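Local coordinates for putative alpha-galactosidase (Bacteroides fragilis, PDB 4NZJ), which probably hydrolyses terminal, non-reducing alpha-D-galactose residues of alpha-D-galactosides, as a member of glycosyl hydrolase family 27, at residues Leu98-Gly103 and Met353-Leu358; Ile139-Phe144 and Phe179-Tyr184; Asp215-Asp220 and Ile249-Cys254; Ser346-Trp351 and Asp379-Asn384. One frame throughout, in Å; residues are numbered along the deposited sequence.

In the fold
Interactions 1, 2 and 3 are three strand pairings of one eight-stranded parallel TIM barrel. Interaction 1 closes the ring by joining its first strand to its last, while 2 and 3 stitch later neighbours, with strands 180-186 and 216-220 adjoining. The centres of 2 and 3 lie 9 Å apart, and Y184 OH meets D220 OD2 at 2.7 Å. That junction borders bound glycerol, which D143, K218 and D220 contact, probably from the crystallisation liquor but lying where a family 27 enzyme would be expected to hold its sugar. Interaction 4 packs two helices outside the strand ring and touches interaction 1 (N384 ND2 2.9 Å from S356 O), its centre 23 Å from those of 2 and 3.

Interaction 1: residues Leu98-Gly103 and Met353-Leu358; sequences LTPPMG and MMASPL
M102 and L358 are paired where the TIM barrel closes, the first strand, 102-105, lying parallel to the last, 358-360. P101 O accepts from L358 N at 2.9 Å, almost in line with its own C=O (162°), and L358 O accepts from G103 N at 2.9 Å, this time with the donor tilted from the carbonyl plane. L358 therefore reaches the neighbouring strand through both its N and its O, skipping over M102. The M102 and L358 side chains run side by side in the same direction. Both have CG anti to the carbonyl carbon (chi1 -57°), which brings M102 CG to 4.1 Å from L358 CB; a bend at chi3 then curls the selenomethionine methyl back toward L358 CD1. One step earlier the rings of P101 and P357 also lie alongside each other, with P101 CG 3.9 Å from P357 CB.

Further out, A355, with its positive phi, is the C-prime residue of a Schellman motif that ends helix 341-353, turning the chain into the approach to the last strand. On the side of residues 98-103, Q385, just past helix 378-384, holds the lead-in by bonding to T99 OG1 and P100 O, and W315 packs on both P100 and A355. The P100 ring lies against two carbonyl oxygens of that turn: its CG is 3.5 Å from A355 O, and its CB 3.4 Å from S356 O.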
loop_
_atom_site.group_PDB
_atom_site.type_symbol
_atom_site.label_atom_id
_atom_site.label_comp_id
_atom_site.label_asym_id
_atom_site.label_seq_id
_atom_site.Cartn_x
_atom_site.Cartn_y
_atom_site.Cartn_z
ATOM N N LEU A 98 8.489 4.498 4.298
ATOM C CA LEU A 98 8.416 4.717 5.736
ATOM C C LEU A 98 6.991 4.487 6.249
ATOM O O LEU A 98 6.783 4.286 7.445
ATOM C CB LEU A 98 8.933 6.116 6.094
ATOM C CG LEU A 98 10.450 6.251 5.905
ATOM C CD1 LEU A 98 10.892 7.701 6.004
ATOM C CD2 LEU A 98 11.200 5.395 6.918
ATOM N N THR A 99 6.029 4.517 5.324
ATOM C CA THR A 99 4.674 3.995 5.532
ATOM C C THR A 99 4.382 2.968 4.441
ATOM O O THR A 99 5.068 2.938 3.419
ATOM C CB THR A 99 3.616 5.112 5.454
ATOM O OG1 THR A 99 3.605 5.678 4.138
ATOM C CG2 THR A 99 3.902 6.197 6.476
ATOM N N PRO A 100 3.369 2.102 4.643
ATOM C CA PRO A 100 3.109 1.101 3.606
ATOM C C PRO A 100 2.734 1.723 2.260
ATOM O O PRO A 100 2.107 2.789 2.228
ATOM C CB PRO A 100 1.925 0.306 4.172
ATOM C CG PRO A 100 2.038 0.481 5.645
ATOM C CD PRO A 100 2.564 1.871 5.853
ATOM N N PRO A 101 3.114 1.066 1.154
ATOM C CA PRO A 101 2.759 1.610 -0.160
ATOM C C PRO A 101 1.269 1.462 -0.453
ATOM O O PRO A 101 0.657 0.464 -0.078
ATOM C CB PRO A 101 3.582 0.762 -1.125
ATOM C CG PRO A 101 3.756 -0.534 -0.420
ATOM C CD PRO A 101 3.783 -0.241 1.050
HETATM N N MSE A 102 0.701 2.455 -1.125
HETATM C CA MSE A 102 -0.693 2.436 -1.529
HETATM C C MSE A 102 -0.762 2.668 -3.015
HETATM O O MSE A 102 -0.015 3.486 -3.557
HETATM C CB MSE A 102 -1.452 3.554 -0.819
HETATM C CG MSE A 102 -1.359 3.464 0.702
HETATM SE SE MSE A 102 -2.275 4.985 1.544
HETATM C CE MSE A 102 -4.018 4.805 0.650
ATOM N N GLY A 103 -1.668 1.971 -3.688
ATOM C CA GLY A 103 -1.776 2.108 -5.135
ATOM C C GLY A 103 -2.625 1.044 -5.786
ATOM O O GLY A 103 -3.613 0.575 -5.211
HETATM N N MSE A 353 -4.955 -2.351 9.586
HETATM C CA MSE A 353 -4.407 -2.693 10.909
HETATM C C MSE A 353 -3.080 -3.403 10.843
HETATM O O MSE A 353 -2.234 -3.203 11.708
HETATM C CB MSE A 353 -5.366 -3.610 11.673
HETATM C CG MSE A 353 -6.662 -2.917 12.086
HETATM SE SE MSE A 353 -6.396 -1.644 13.548
HETATM C CE MSE A 353 -6.014 -2.936 14.981
HETATM N N MSE A 354 -2.890 -4.242 9.826
HETATM C CA MSE A 354 -1.654 -5.038 9.684
HETATM C C MSE A 354 -0.526 -4.279 9.015
HETATM O O MSE A 354 0.522 -4.857 8.726
HETATM C CB MSE A 354 -1.965 -6.312 8.896
HETATM C CG MSE A 354 -2.887 -7.249 9.680
HETATM SE SE MSE A 354 -3.164 -8.966 8.743
HETATM C CE MSE A 354 -3.689 -8.296 6.976
ATOM N N ALA A 355 -0.706 -2.974 8.797
ATOM C CA ALA A 355 0.292 -2.157 8.108
ATOM C C ALA A 355 0.679 -2.824 6.788
ATOM O O ALA A 355 1.861 -2.911 6.437
ATOM C CB ALA A 355 1.511 -1.924 8.997
ATOM N N SER A 356 -0.339 -3.273 6.061
ATOM C CA SER A 356 -0.148 -3.946 4.785
ATOM C C SER A 356 -0.051 -2.934 3.661
ATOM O O SER A 356 -0.652 -1.862 3.737
ATOM C CB SER A 356 -1.329 -4.867 4.494
ATOM O OG SER A 356 -1.511 -5.811 5.525
ATOM N N PRO A 357 0.686 -3.274 2.594
ATOM C CA PRO A 357 0.500 -2.543 1.348
ATOM C C PRO A 357 -0.989 -2.495 1.021
ATOM O O PRO A 357 -1.706 -3.479 1.264
ATOM C CB PRO A 357 1.252 -3.400 0.330
ATOM C CG PRO A 357 2.306 -4.079 1.129
ATOM C CD PRO A 357 1.670 -4.360 2.460
ATOM N N LEU A 358 -1.461 -1.351 0.528
ATOM C CA LEU A 358 -2.851 -1.196 0.106
ATOM C C LEU A 358 -2.863 -1.031 -1.408
ATOM O O LEU A 358 -2.945 0.085 -1.925
ATOM C CB LEU A 358 -3.515 0.006 0.786
ATOM C CG LEU A 358 -3.502 0.005 2.313
ATOM C CD1 LEU A 358 -4.116 1.280 2.875
ATOM C CD2 LEU A 358 -4.225 -1.214 2.852
#

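Interaction 2: residues Ile139-Phe144 and Phe179-Tyr184; sequences INIDDF and FKLGIY
This is a beta-alpha-beta unit of the TIM barrel: strands 138-140 and 180-186 run parallel, connected through helix 166-176, and I139 pairs with L181. I139 N donates to K180 O at 2.8 Å and its O accepts from G182 N at 2.9 Å; I141 N then continues the ladder to G182 O. With no side chain at G182, the amide of N140 can lie close, its OD1 3.3 Å from G182 CA. Beyond this the direct ladder stops, and a water donates to I141 O and, weakly, to I183 O.

At the start of the pair the I139 CD1 methyl sits over one face of the F179 ring, 3.9 Å from its centroid. At the other end Y184 has CG anti to its backbone N (chi1 170°), which swings the ring under D143, whose CB lies over one face 4.1 Å from the centroid. D142 OD2 takes the N-H of D143 from above its carboxylate plane, 2.9 Å away, and so helps fix the backbone at D143.

D143 OD2 bonds a glycerol and G193 N, and Y184 OH bonds D220. The far end of the contact is thus a polar pocket rim, consistent with a sugar-binding site at the C-terminal ends of the strands.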
loop_
_atom_site.group_PDB
_atom_site.type_symbol
_atom_site.label_atom_id
_atom_site.label_comp_id
_atom_site.label_asym_id
_atom_site.label_seq_id
_atom_site.Cartn_x
_atom_site.Cartn_y
_atom_site.Cartn_z
ATOM N N ILE A 139 1.158 3.090 -9.387
ATOM C CA ILE A 139 0.440 2.480 -10.497
ATOM C C ILE A 139 1.397 1.451 -11.089
ATOM O O ILE A 139 2.417 1.803 -11.662
ATOM C CB ILE A 139 0.012 3.544 -11.521
ATOM C CG1 ILE A 139 -1.032 4.452 -10.866
ATOM C CG2 ILE A 139 -0.543 2.913 -12.794
ATOM C CD1 ILE A 139 -1.532 5.576 -11.742
ATOM N N ASN A 140 1.077 0.177 -10.901
ATOM C CA ASN A 140 2.025 -0.903 -11.154
ATOM C C ASN A 140 1.652 -1.737 -12.374
ATOM O O ASN A 140 0.626 -2.430 -12.389
ATOM C CB ASN A 140 2.141 -1.794 -9.916
ATOM C CG ASN A 140 2.698 -1.060 -8.702
ATOM O OD1 ASN A 140 3.293 0.013 -8.811
ATOM N ND2 ASN A 140 2.511 -1.647 -7.529
ATOM N N ILE A 141 2.507 -1.666 -13.388
ATOM C CA ILE A 141 2.431 -2.522 -14.560
ATOM C C ILE A 141 2.897 -3.905 -14.123
ATOM O O ILE A 141 3.923 -4.041 -13.450
ATOM C CB ILE A 141 3.340 -1.982 -15.694
ATOM C CG1 ILE A 141 2.835 -0.615 -16.157
ATOM C CG2 ILE A 141 3.414 -2.952 -16.864
ATOM C CD1 ILE A 141 3.721 0.059 -17.183
ATOM N N ASP A 142 2.139 -4.927 -14.496
ATOM C CA ASP A 142 2.473 -6.297 -14.135
ATOM C C ASP A 142 3.091 -7.031 -15.338
ATOM O O ASP A 142 3.760 -6.409 -16.161
ATOM C CB ASP A 142 1.238 -7.002 -13.562
ATOM C CG ASP A 142 1.603 -8.122 -12.591
ATOM O OD1 ASP A 142 1.898 -7.828 -11.408
ATOM O OD2 ASP A 142 1.610 -9.294 -13.022
ATOM N N ASP A 143 2.873 -8.342 -15.445
ATOM C CA ASP A 143 3.559 -9.189 -16.426
ATOM C C ASP A 143 3.106 -8.852 -17.860
ATOM O O ASP A 143 2.053 -8.244 -18.067
ATOM C CB ASP A 143 3.243 -10.659 -16.078
ATOM C CG ASP A 143 4.277 -11.667 -16.586
ATOM O OD1 ASP A 143 5.225 -11.323 -17.320
ATOM O OD2 ASP A 143 4.104 -12.855 -16.214
ATOM N N PHE A 144 3.916 -9.250 -18.842
ATOM C CA PHE A 144 3.608 -9.108 -20.279
ATOM C C PHE A 144 3.712 -7.688 -20.862
ATOM O O PHE A 144 3.201 -7.443 -21.959
ATOM C CB PHE A 144 2.226 -9.679 -20.644
ATOM C CG PHE A 144 2.080 -11.158 -20.426
ATOM C CD1 PHE A 144 1.620 -11.648 -19.214
ATOM C CD2 PHE A 144 2.342 -12.051 -21.453
ATOM C CE1 PHE A 144 1.445 -13.007 -19.023
ATOM C CE2 PHE A 144 2.176 -13.412 -21.267
ATOM C CZ PHE A 144 1.730 -13.887 -20.051
ATOM N N PHE A 179 2.032 10.517 -9.455
ATOM C CA PHE A 179 2.017 9.067 -9.327
ATOM C C PHE A 179 3.406 8.490 -9.536
ATOM O O PHE A 179 4.258 9.096 -10.187
ATOM C CB PHE A 179 1.070 8.432 -10.349
ATOM C CG PHE A 179 -0.388 8.742 -10.119
ATOM C CD1 PHE A 179 -1.059 8.230 -9.023
ATOM C CD2 PHE A 179 -1.092 9.528 -11.020
ATOM C CE1 PHE A 179 -2.401 8.510 -8.816
ATOM C CE2 PHE A 179 -2.431 9.805 -10.820
ATOM C CZ PHE A 179 -3.087 9.292 -9.718
ATOM N N LYS A 180 3.589 7.298 -8.980
ATOM C CA LYS A 180 4.804 6.512 -9.132
ATOM C C LYS A 180 4.505 5.301 -10.007
ATOM O O LYS A 180 3.414 4.728 -9.924
ATOM C CB LYS A 180 5.296 6.052 -7.765
ATOM C CG LYS A 180 5.630 7.196 -6.824
ATOM C CD LYS A 180 7.003 7.004 -6.211
ATOM C CE LYS A 180 7.357 8.159 -5.296
ATOM N NZ LYS A 180 6.828 9.441 -5.830
ATOM N N LEU A 181 5.471 4.912 -10.837
ATOM C CA LEU A 181 5.302 3.805 -11.773
ATOM C C LEU A 181 5.987 2.536 -11.285
ATOM O O LEU A 181 7.187 2.536 -11.008
ATOM C CB LEU A 181 5.873 4.169 -13.144
ATOM C CG LEU A 181 5.817 3.038 -14.173
ATOM C CD1 LEU A 181 4.381 2.666 -14.480
ATOM C CD2 LEU A 181 6.543 3.423 -15.445
ATOM N N GLY A 182 5.226 1.449 -11.217
ATOM C CA GLY A 182 5.786 0.137 -10.942
ATOM C C GLY A 182 5.899 -0.711 -12.195
ATOM O O GLY A 182 5.126 -0.549 -13.147
ATOM N N ILE A 183 6.881 -1.612 -12.193
ATOM C CA ILE A 183 7.088 -2.525 -13.298
ATOM C C ILE A 183 7.363 -3.901 -12.708
ATOM O O ILE A 183 7.497 -4.046 -11.495
ATOM C CB ILE A 183 8.221 -2.036 -14.237
ATOM C CG1 ILE A 183 8.036 -2.582 -15.661
ATOM C CG2 ILE A 183 9.600 -2.373 -13.681
ATOM C CD1 ILE A 183 8.674 -1.707 -16.713
ATOM N N TYR A 184 7.414 -4.900 -13.577
ATOM C CA TYR A 184 7.450 -6.286 -13.162
ATOM C C TYR A 184 8.558 -7.032 -13.883
ATOM O O TYR A 184 8.735 -6.887 -15.093
ATOM C CB TYR A 184 6.099 -6.932 -13.487
ATOM C CG TYR A 184 6.054 -8.434 -13.335
ATOM C CD1 TYR A 184 6.495 -9.264 -14.350
ATOM C CD2 TYR A 184 5.573 -9.026 -12.168
ATOM C CE1 TYR A 184 6.463 -10.640 -14.217
ATOM C CE2 TYR A 184 5.539 -10.405 -12.023
ATOM C CZ TYR A 184 5.984 -11.208 -13.055
ATOM O OH TYR A 184 5.961 -12.582 -12.939
HETATM O O HOH W 1 4.733 -3.862 -10.615
#

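Interaction 3: residues Asp215-Asp220 and Ile249-Cys254; sequences DLLKYD and IVYSVC
With CG anti to the backbone N in both Y219 (chi1 -155°) and Y251 (chi1 -169°), the two rings are thrown to the same side of a parallel strand pair in the TIM barrel, 216-220 beside 250-254. Y219 CD2 comes to the edge of the Y251 ring, in its plane, 3.4 Å from Y251 OH, while Y251 CE1 packs 3.7 Å from Y219 CB. L217 shares this face, and M238 of helix 228-243 covers all three; the same helix links the strands as a beta-alpha-beta unit and offers Y235 O to Y251 OH.

Between the strands the bonds follow a regular ladder. V250 O takes L217 N at 2.8 Å, L217 O takes S252 N at 2.8 Å, and S252 O takes Y219 N at 2.9 Å, each donor lying close to the line of its acceptor's C=O bond.

Facing into the barrel are L216, K218, V250 and S252. The K218 chain is fully extended, carrying NZ up to a salt bridge with D142 OD1 and a bond to glycerol O3, as D220 OD2 also makes. Deeper in, this face is apolar: L216 CD1 rests 3.7 Å from V250 CG1.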
loop_
_atom_site.group_PDB
_atom_site.type_symbol
_atom_site.label_atom_id
_atom_site.label_comp_id
_atom_site.label_asym_id
_atom_site.label_seq_id
_atom_site.Cartn_x
_atom_site.Cartn_y
_atom_site.Cartn_z
ATOM N N ASP A 215 9.677 3.542 -10.542
ATOM C CA ASP A 215 9.752 3.854 -9.119
ATOM C C ASP A 215 9.594 2.627 -8.212
ATOM O O ASP A 215 9.832 2.710 -7.010
ATOM C CB ASP A 215 8.658 4.859 -8.783
ATOM C CG ASP A 215 8.755 6.114 -9.626
ATOM O OD1 ASP A 215 9.773 6.823 -9.488
ATOM O OD2 ASP A 215 7.834 6.378 -10.436
ATOM N N LEU A 216 9.205 1.496 -8.796
ATOM C CA LEU A 216 8.984 0.261 -8.053
ATOM C C LEU A 216 9.190 -0.923 -8.982
ATOM O O LEU A 216 8.769 -0.889 -10.136
ATOM C CB LEU A 216 7.568 0.253 -7.458
ATOM C CG LEU A 216 7.093 -1.001 -6.705
ATOM C CD1 LEU A 216 6.054 -0.645 -5.647
ATOM C CD2 LEU A 216 6.535 -2.042 -7.665
ATOM N N LEU A 217 9.849 -1.957 -8.469
ATOM C CA LEU A 217 9.985 -3.230 -9.166
ATOM C C LEU A 217 9.372 -4.332 -8.327
ATOM O O LEU A 217 9.780 -4.531 -7.180
ATOM C CB LEU A 217 11.454 -3.562 -9.416
ATOM C CG LEU A 217 11.709 -4.947 -10.026
ATOM C CD1 LEU A 217 11.082 -5.040 -11.410
ATOM C CD2 LEU A 217 13.190 -5.289 -10.073
ATOM N N LYS A 218 8.398 -5.031 -8.908
ATOM C CA LYS A 218 7.898 -6.287 -8.373
ATOM C C LYS A 218 8.717 -7.401 -9.014
ATOM O O LYS A 218 8.761 -7.516 -10.240
ATOM C CB LYS A 218 6.411 -6.458 -8.690
ATOM C CG LYS A 218 5.852 -7.814 -8.281
ATOM C CD LYS A 218 4.383 -7.953 -8.637
ATOM C CE LYS A 218 3.942 -9.412 -8.601
ATOM N NZ LYS A 218 2.615 -9.585 -9.257
ATOM N N TYR A 219 9.353 -8.223 -8.187
ATOM C CA TYR A 219 10.305 -9.213 -8.672
ATOM C C TYR A 219 9.850 -10.610 -8.260
ATOM O O TYR A 219 9.965 -11.010 -7.103
ATOM C CB TYR A 219 11.701 -8.883 -8.149
ATOM C CG TYR A 219 12.860 -9.412 -8.976
ATOM C CD1 TYR A 219 12.866 -9.297 -10.369
ATOM C CD2 TYR A 219 13.977 -9.983 -8.364
ATOM C CE1 TYR A 219 13.932 -9.757 -11.120
ATOM C CE2 TYR A 219 15.054 -10.441 -9.111
ATOM C CZ TYR A 219 15.027 -10.325 -10.491
ATOM O OH TYR A 219 16.095 -10.772 -11.243
ATOM N N ASP A 220 9.316 -11.327 -9.239
ATOM C CA ASP A 220 8.659 -12.614 -9.047
ATOM C C ASP A 220 9.684 -13.746 -9.086
ATOM O O ASP A 220 10.817 -13.553 -9.536
ATOM C CB ASP A 220 7.635 -12.791 -10.176
ATOM C CG ASP A 220 6.425 -13.596 -9.773
ATOM O OD1 ASP A 220 6.479 -14.363 -8.788
ATOM O OD2 ASP A 220 5.397 -13.445 -10.475
ATOM N N ILE A 249 14.158 3.256 -6.169
ATOM C CA ILE A 249 13.246 2.222 -6.654
ATOM C C ILE A 249 12.841 1.271 -5.528
ATOM O O ILE A 249 13.680 0.570 -4.942
ATOM C CB ILE A 249 13.844 1.431 -7.836
ATOM C CG1 ILE A 249 14.267 2.398 -8.950
ATOM C CG2 ILE A 249 12.827 0.421 -8.359
ATOM C CD1 ILE A 249 14.844 1.736 -10.186
ATOM N N VAL A 250 11.550 1.268 -5.219
ATOM C CA VAL A 250 10.990 0.346 -4.243
ATOM C C VAL A 250 11.117 -1.077 -4.775
ATOM O O VAL A 250 10.861 -1.337 -5.949
ATOM C CB VAL A 250 9.513 0.677 -3.957
ATOM C CG1 VAL A 250 8.830 -0.433 -3.165
ATOM C CG2 VAL A 250 9.418 2.012 -3.226
ATOM N N TYR A 251 11.479 -1.998 -3.892
ATOM C CA TYR A 251 11.772 -3.371 -4.257
ATOM C C TYR A 251 10.763 -4.295 -3.577
ATOM O O TYR A 251 10.799 -4.483 -2.360
ATOM C CB TYR A 251 13.201 -3.696 -3.833
ATOM C CG TYR A 251 13.794 -4.987 -4.345
ATOM C CD1 TYR A 251 13.289 -5.643 -5.471
ATOM C CD2 TYR A 251 14.915 -5.526 -3.722
ATOM C CE1 TYR A 251 13.874 -6.818 -5.929
ATOM C CE2 TYR A 251 15.502 -6.689 -4.173
ATOM C CZ TYR A 251 14.981 -7.329 -5.277
ATOM O OH TYR A 251 15.580 -8.490 -5.722
ATOM N N SER A 252 9.853 -4.836 -4.381
ATOM C CA SER A 252 8.786 -5.719 -3.920
ATOM C C SER A 252 9.170 -7.166 -4.228
ATOM O O SER A 252 9.296 -7.558 -5.387
ATOM C CB SER A 252 7.468 -5.325 -4.603
ATOM O OG SER A 252 6.459 -6.308 -4.456
ATOM N N VAL A 253 9.379 -7.948 -3.174
ATOM C CA VAL A 253 9.811 -9.336 -3.286
ATOM C C VAL A 253 8.584 -10.239 -3.363
ATOM O O VAL A 253 7.674 -10.134 -2.542
ATOM C CB VAL A 253 10.712 -9.696 -2.085
ATOM C CG1 VAL A 253 10.991 -11.195 -2.009
ATOM C CG2 VAL A 253 12.008 -8.908 -2.174
ATOM N N CYS A 254 8.550 -11.115 -4.366
ATOM C CA CYS A 254 7.414 -12.000 -4.566
ATOM C C CYS A 254 7.868 -13.438 -4.805
ATOM O O CYS A 254 8.075 -13.857 -5.949
ATOM C CB CYS A 254 6.562 -11.490 -5.731
ATOM S SG CYS A 254 5.100 -12.481 -6.063
#

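Interaction 4: residues Ser346-Trp351 and Asp379-Asn384; sequences SHFSLW and DLIAIN
The phenyl ring of F348 meets helix 378-384 with its edge. I381 CG1 lies in the ring plane, 3.9 Å from F348 CZ, and L380 CD1 approaches further round the rim, 4.0 Å from F348 CD2. CG of F348 is anti to the backbone N (chi1 -173°), and this carries the ring over to helix 378-384. One turn on, the indole of W351 is covered from within its own helix: H347 points CE1 straight at one face, 3.3 Å above the plane and over its centre, with the imidazole edge-on. Each ring also has a polar bond of its own, H347 NE2 to V322 N and W351 NE1 to D319 O.

L380 turns its CB toward helix 341-353, and its CD1 also reaches S349 OG at 3.4 Å, an oxygen already bonded to K345 O in the preceding turn. The polar link is slighter: N384 ND2 makes only a weak bond to W351 O, 3.4 Å long and bent to 129°; its stronger partner is S356 O, just past the end of the helix.

The local axes run 9.5 Å apart at 32°, roughly in the same sense. Helix 296-303 backs H347, L350 and W351, whereas strand 468-473 of the C-terminal beta-sandwich packs on S349 and L380, so that the helix pair, part of the barrel domain, forms the side of it on which the C-terminal sheet rests.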
loop_
_atom_site.group_PDB
_atom_site.type_symbol
_atom_site.label_atom_id
_atom_site.label_comp_id
_atom_site.label_asym_id
_atom_site.label_seq_id
_atom_site.Cartn_x
_atom_site.Cartn_y
_atom_site.Cartn_z
ATOM N N SER A 346 -14.172 -5.479 6.010
ATOM C CA SER A 346 -13.291 -6.078 7.018
ATOM C C SER A 346 -11.905 -6.392 6.447
ATOM O O SER A 346 -10.891 -6.203 7.109
ATOM C CB SER A 346 -13.929 -7.341 7.593
ATOM O OG SER A 346 -15.099 -7.000 8.306
ATOM N N HIS A 347 -11.881 -6.889 5.219
ATOM C CA HIS A 347 -10.648 -7.127 4.467
ATOM C C HIS A 347 -9.809 -5.848 4.397
ATOM O O HIS A 347 -8.631 -5.852 4.738
ATOM C CB HIS A 347 -11.040 -7.676 3.090
ATOM C CG HIS A 347 -9.970 -7.640 2.045
ATOM N ND1 HIS A 347 -8.686 -8.101 2.250
ATOM C CD2 HIS A 347 -10.028 -7.267 0.745
ATOM C CE1 HIS A 347 -7.991 -7.972 1.135
ATOM N NE2 HIS A 347 -8.786 -7.482 0.205
ATOM N N PHE A 348 -10.433 -4.733 4.025
ATOM C CA PHE A 348 -9.718 -3.462 3.990
ATOM C C PHE A 348 -9.236 -3.038 5.389
ATOM O O PHE A 348 -8.078 -2.643 5.566
ATOM C CB PHE A 348 -10.585 -2.368 3.361
ATOM C CG PHE A 348 -9.851 -1.077 3.145
ATOM C CD1 PHE A 348 -8.943 -0.945 2.104
ATOM C CD2 PHE A 348 -10.035 -0.003 4.007
ATOM C CE1 PHE A 348 -8.246 0.238 1.912
ATOM C CE2 PHE A 348 -9.351 1.186 3.808
ATOM C CZ PHE A 348 -8.453 1.303 2.767
ATOM N N SER A 349 -10.132 -3.133 6.371
ATOM C CA SER A 349 -9.838 -2.750 7.758
ATOM C C SER A 349 -8.636 -3.487 8.320
ATOM O O SER A 349 -7.787 -2.890 8.976
ATOM C CB SER A 349 -11.049 -3.008 8.653
ATOM O OG SER A 349 -12.168 -2.280 8.193
ATOM N N LEU A 350 -8.564 -4.789 8.065
ATOM C CA LEU A 350 -7.487 -5.599 8.620
ATOM C C LEU A 350 -6.172 -5.376 7.875
ATOM O O LEU A 350 -5.118 -5.349 8.493
ATOM C CB LEU A 350 -7.896 -7.074 8.655
ATOM C CG LEU A 350 -8.992 -7.344 9.710
ATOM C CD1 LEU A 350 -9.603 -8.724 9.534
ATOM C CD2 LEU A 350 -8.455 -7.157 11.130
ATOM N N TRP A 351 -6.230 -5.195 6.558
ATOM C CA TRP A 351 -5.038 -4.777 5.804
ATOM C C TRP A 351 -4.510 -3.444 6.375
ATOM O O TRP A 351 -3.300 -3.238 6.495
ATOM C CB TRP A 351 -5.358 -4.640 4.313
ATOM C CG TRP A 351 -5.053 -5.854 3.444
ATOM C CD1 TRP A 351 -4.324 -5.850 2.294
ATOM C CD2 TRP A 351 -5.469 -7.219 3.646
ATOM N NE1 TRP A 351 -4.270 -7.107 1.754
ATOM C CE2 TRP A 351 -4.952 -7.973 2.567
ATOM C CE3 TRP A 351 -6.227 -7.879 4.626
ATOM C CZ2 TRP A 351 -5.156 -9.357 2.444
ATOM C CZ3 TRP A 351 -6.438 -9.256 4.496
ATOM C CH2 TRP A 351 -5.898 -9.977 3.415
ATOM N N ASP A 379 -9.921 7.397 8.272
ATOM C CA ASP A 379 -9.458 6.935 9.580
ATOM C C ASP A 379 -8.683 5.631 9.466
ATOM O O ASP A 379 -7.649 5.461 10.113
ATOM C CB ASP A 379 -10.635 6.736 10.535
ATOM C CG ASP A 379 -11.216 8.041 11.042
ATOM O OD1 ASP A 379 -10.576 9.097 10.887
ATOM O OD2 ASP A 379 -12.322 8.005 11.611
ATOM N N LEU A 380 -9.184 4.702 8.660
ATOM C CA LEU A 380 -8.503 3.419 8.477
ATOM C C LEU A 380 -7.171 3.597 7.754
ATOM O O LEU A 380 -6.174 2.998 8.129
ATOM C CB LEU A 380 -9.387 2.422 7.736
ATOM C CG LEU A 380 -10.576 1.891 8.536
ATOM C CD1 LEU A 380 -11.457 1.025 7.655
ATOM C CD2 LEU A 380 -10.104 1.111 9.752
ATOM N N ILE A 381 -7.151 4.439 6.729
ATOM C CA ILE A 381 -5.903 4.734 6.036
ATOM C C ILE A 381 -4.902 5.416 6.973
ATOM O O ILE A 381 -3.707 5.095 6.956
ATOM C CB ILE A 381 -6.151 5.563 4.768
ATOM C CG1 ILE A 381 -6.911 4.704 3.751
ATOM C CG2 ILE A 381 -4.838 6.067 4.184
ATOM C CD1 ILE A 381 -7.512 5.492 2.612
ATOM N N ALA A 382 -5.379 6.341 7.806
ATOM C CA ALA A 382 -4.501 7.010 8.764
ATOM C C ALA A 382 -3.852 5.996 9.717
ATOM O O ALA A 382 -2.683 6.126 10.064
ATOM C CB ALA A 382 -5.261 8.069 9.545
ATOM N N ILE A 383 -4.613 4.987 10.118
ATOM C CA ILE A 383 -4.073 3.891 10.917
ATOM C C ILE A 383 -3.007 3.110 10.132
ATOM O O ILE A 383 -1.906 2.892 10.642
ATOM C CB ILE A 383 -5.197 2.964 11.427
ATOM C CG1 ILE A 383 -5.997 3.694 12.513
ATOM C CG2 ILE A 383 -4.625 1.655 11.955
ATOM C CD1 ILE A 383 -7.307 3.029 12.876
ATOM N N ASN A 384 -3.321 2.715 8.898
ATOM C CA ASN A 384 -2.339 2.029 8.028
ATOM C C ASN A 384 -1.038 2.807 7.880
ATOM O O ASN A 384 0.058 2.235 7.891
ATOM C CB ASN A 384 -2.921 1.799 6.636
ATOM C CG ASN A 384 -1.949 1.084 5.702
ATOM O OD1 ASN A 384 -1.281 1.720 4.884
ATOM N ND2 ASN A 384 -1.867 -0.238 5.820
#